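Local coordinates for insecticidal crystal protein Cry7Cal (Bacillus thuringiensis, PDB 5ZI1) that acts as an insecticidal toxin active against the locust Locusta migratoria manilensis, probably by binding a receptor in the insect host, at residues 305-315 / 391-399. Sequence-based numbering, arbitrary orientation.
Sequences VVEPNDRFAIW and AFSFSNNIP
Phe312 and Asn396 form a single non-hydrogen-bonded antiparallel pair, their CA atoms 4.0 Å apart. Two backbone bonds flank it: Ala313 N donates to Ser395 O (2.9 Å), and Asn397 N reaches Arg311 O (3.0 Å). A third bond replaces main chain with side chain. Asn397 OD1 accepts Arg311 N at 2.7 Å, nearly straight (171°) though tilted from the amide plane; chi1 of 68° turns the Asn397 carboxamide back over its own backbone to meet it. Its ND2 donates a hydrogen bond to a water that in turn donates to Asn309 O, while a second water joins Asp310 OD1 to Asn397 O. Asn396 OD1 accepts from Ile398 N, two residues on, forming an Asx turn. Apolar contacts accompany these bonds. Ile398 CD1 meets Phe312 CD2 obliquely at 3.6 Å, Ala313 CB abuts Phe394 CB (3.5 Å), and Trp315 CZ2 comes to the edge of the Phe392 ring at CZ (3.8 Å), the Trp315 five-membered ring lying at 66° to that phenyl. Trp315 NE1 is hydrogen-bonded to Val373 O, and Asp310 OD2 to Tyr268 OH. The contact thus joins two four-stranded antiparallel sheets of the middle delta-endotoxin domain: loop 307-311 and the start of strand 312-324 meet the end of edge strand 387-393 and the chain that follows it, with Phe392 also touching Val301 of strand 294-306 and Leu376 of strand 369-382.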
# COMPACT_ATOMS: atom_id res chain seq x y z
N VAL A 305 -30.10 -20.19 11.98
CA VAL A 305 -31.28 -19.34 12.12
C VAL A 305 -31.65 -19.26 13.59
O VAL A 305 -31.68 -20.27 14.29
CB VAL A 305 -32.46 -19.89 11.29
CG1 VAL A 305 -33.66 -18.98 11.38
CG2 VAL A 305 -32.04 -20.09 9.84
N VAL A 306 -31.95 -18.05 14.05
CA VAL A 306 -32.43 -17.84 15.41
C VAL A 306 -33.72 -17.04 15.32
O VAL A 306 -33.95 -16.31 14.36
CB VAL A 306 -31.40 -17.11 16.30
CG1 VAL A 306 -30.16 -17.97 16.47
CG2 VAL A 306 -31.07 -15.76 15.70
N GLU A 307 -34.56 -17.19 16.35
CA GLU A 307 -35.88 -16.56 16.38
C GLU A 307 -36.15 -15.98 17.77
O GLU A 307 -37.01 -16.47 18.51
CB GLU A 307 -36.95 -17.57 15.97
CG GLU A 307 -38.32 -16.98 15.70
CD GLU A 307 -39.17 -17.84 14.78
OE1 GLU A 307 -40.01 -17.29 14.04
OE2 GLU A 307 -39.01 -19.09 14.77
N PRO A 308 -35.43 -14.91 18.16
CA PRO A 308 -35.70 -14.27 19.46
C PRO A 308 -37.02 -13.52 19.45
O PRO A 308 -37.66 -13.33 20.49
CB PRO A 308 -34.52 -13.29 19.62
CG PRO A 308 -34.08 -13.02 18.24
CD PRO A 308 -34.27 -14.31 17.50
N ASN A 309 -37.37 -13.02 18.27
CA ASN A 309 -38.63 -12.35 17.97
C ASN A 309 -38.68 -12.18 16.45
O ASN A 309 -39.41 -12.91 15.77
CB ASN A 309 -38.77 -11.01 18.67
CG ASN A 309 -37.44 -10.30 18.86
OD1 ASN A 309 -36.95 -9.65 17.93
ND2 ASN A 309 -36.91 -10.33 20.08
N ASP A 310 -37.87 -11.27 15.92
CA ASP A 310 -37.49 -11.41 14.52
C ASP A 310 -36.86 -12.78 14.32
O ASP A 310 -36.44 -13.44 15.28
CB ASP A 310 -36.47 -10.36 14.11
CG ASP A 310 -36.84 -8.97 14.58
OD1 ASP A 310 -37.97 -8.50 14.33
OD2 ASP A 310 -35.94 -8.32 15.17
N ARG A 311 -36.74 -13.19 13.06
CA ARG A 311 -36.05 -14.42 12.72
C ARG A 311 -35.05 -14.11 11.61
O ARG A 311 -35.36 -13.35 10.70
CB ARG A 311 -37.05 -15.55 12.33
CG ARG A 311 -36.57 -16.56 11.27
CD ARG A 311 -37.57 -17.75 11.13
NE ARG A 311 -37.44 -18.68 12.28
CZ ARG A 311 -36.96 -19.92 12.20
NH1 ARG A 311 -36.57 -20.40 11.02
NH2 ARG A 311 -36.88 -20.68 13.29
N PHE A 312 -33.84 -14.66 11.72
CA PHE A 312 -32.73 -14.25 10.85
C PHE A 312 -31.54 -15.16 11.08
O PHE A 312 -31.34 -15.66 12.19
CB PHE A 312 -32.31 -12.81 11.11
CG PHE A 312 -31.99 -12.54 12.54
CD1 PHE A 312 -30.72 -12.77 13.04
CD2 PHE A 312 -32.99 -12.08 13.40
CE1 PHE A 312 -30.43 -12.55 14.37
CE2 PHE A 312 -32.71 -11.83 14.73
CZ PHE A 312 -31.42 -12.07 15.23
N ALA A 313 -30.74 -15.34 10.03
CA ALA A 313 -29.54 -16.13 10.15
C ALA A 313 -28.40 -15.29 10.72
O ALA A 313 -28.39 -14.07 10.59
CB ALA A 313 -29.15 -16.70 8.78
N ILE A 314 -27.48 -15.98 11.41
CA ILE A 314 -26.23 -15.43 11.92
C ILE A 314 -25.14 -16.43 11.59
O ILE A 314 -25.37 -17.65 11.59
CB ILE A 314 -26.25 -15.17 13.44
CG1 ILE A 314 -26.41 -16.50 14.19
CG2 ILE A 314 -27.33 -14.16 13.85
CD1 ILE A 314 -26.27 -16.39 15.70
N TRP A 315 -23.92 -15.93 11.33
CA TRP A 315 -22.83 -16.85 11.05
C TRP A 315 -22.45 -17.59 12.32
O TRP A 315 -22.37 -16.99 13.39
CB TRP A 315 -21.58 -16.13 10.52
CG TRP A 315 -21.74 -15.34 9.27
CD1 TRP A 315 -22.91 -14.95 8.69
CD2 TRP A 315 -20.69 -14.81 8.45
NE1 TRP A 315 -22.65 -14.21 7.56
CE2 TRP A 315 -21.30 -14.12 7.39
CE3 TRP A 315 -19.30 -14.87 8.51
CZ2 TRP A 315 -20.57 -13.48 6.40
CZ3 TRP A 315 -18.57 -14.24 7.52
CH2 TRP A 315 -19.20 -13.56 6.48
N ALA A 391 -23.26 -14.88 -4.45
CA ALA A 391 -23.90 -14.35 -3.25
C ALA A 391 -24.55 -15.49 -2.47
O ALA A 391 -24.67 -16.62 -2.95
CB ALA A 391 -24.93 -13.28 -3.60
N PHE A 392 -24.89 -15.17 -1.23
CA PHE A 392 -25.81 -15.97 -0.44
C PHE A 392 -26.78 -15.01 0.22
O PHE A 392 -26.42 -13.89 0.59
CB PHE A 392 -25.11 -16.85 0.64
CG PHE A 392 -24.33 -16.07 1.68
CD1 PHE A 392 -24.97 -15.47 2.76
CD2 PHE A 392 -22.95 -16.00 1.61
CE1 PHE A 392 -24.26 -14.78 3.73
CE2 PHE A 392 -22.22 -15.31 2.57
CZ PHE A 392 -22.87 -14.69 3.63
N SER A 393 -28.03 -15.45 0.33
CA SER A 393 -29.10 -14.67 0.95
C SER A 393 -29.83 -15.60 1.90
O SER A 393 -30.53 -16.51 1.47
CB SER A 393 -30.04 -14.09 -0.10
OG SER A 393 -30.72 -12.97 0.44
N PHE A 394 -29.62 -15.38 3.20
CA PHE A 394 -30.18 -16.21 4.24
C PHE A 394 -31.37 -15.51 4.88
O PHE A 394 -31.57 -14.31 4.73
CB PHE A 394 -29.14 -16.54 5.30
CG PHE A 394 -28.02 -17.39 4.80
CD1 PHE A 394 -28.25 -18.37 3.85
CD2 PHE A 394 -26.72 -17.21 5.27
CE1 PHE A 394 -27.22 -19.15 3.38
CE2 PHE A 394 -25.69 -17.99 4.82
CZ PHE A 394 -25.94 -18.97 3.87
N SER A 395 -32.14 -16.29 5.64
CA SER A 395 -33.40 -15.80 6.17
C SER A 395 -33.18 -14.54 6.98
O SER A 395 -32.16 -14.39 7.66
CB SER A 395 -34.08 -16.85 7.04
OG SER A 395 -33.81 -16.57 8.40
N ASN A 396 -34.14 -13.63 6.90
CA ASN A 396 -34.08 -12.36 7.60
C ASN A 396 -35.41 -11.64 7.43
O ASN A 396 -35.76 -11.21 6.32
CB ASN A 396 -32.91 -11.52 7.08
CG ASN A 396 -32.91 -10.12 7.63
OD1 ASN A 396 -33.51 -9.85 8.68
ND2 ASN A 396 -32.23 -9.21 6.93
N ASN A 397 -36.18 -11.52 8.51
CA ASN A 397 -37.43 -10.78 8.47
C ASN A 397 -37.35 -9.50 9.28
O ASN A 397 -38.40 -8.95 9.66
CB ASN A 397 -38.61 -11.65 8.92
CG ASN A 397 -38.56 -12.01 10.41
OD1 ASN A 397 -37.77 -11.46 11.20
ND2 ASN A 397 -39.42 -12.94 10.80
N ILE A 398 -36.14 -9.04 9.60
CA ILE A 398 -36.00 -7.73 10.24
C ILE A 398 -36.36 -6.65 9.22
O ILE A 398 -35.92 -6.74 8.06
CB ILE A 398 -34.58 -7.52 10.77
CG1 ILE A 398 -34.18 -8.66 11.70
CG2 ILE A 398 -34.48 -6.22 11.53
CD1 ILE A 398 -32.68 -8.80 11.83
N PRO A 399 -37.19 -5.66 9.59
CA PRO A 399 -37.52 -4.60 8.63
C PRO A 399 -36.26 -3.96 8.07
O PRO A 399 -35.28 -3.75 8.79
CB PRO A 399 -38.34 -3.61 9.47
CG PRO A 399 -38.86 -4.40 10.61
CD PRO A 399 -37.86 -5.48 10.88
O HOH W 1 -40.63 -13.11 13.49
O HOH W 2 -39.91 -8.69 12.02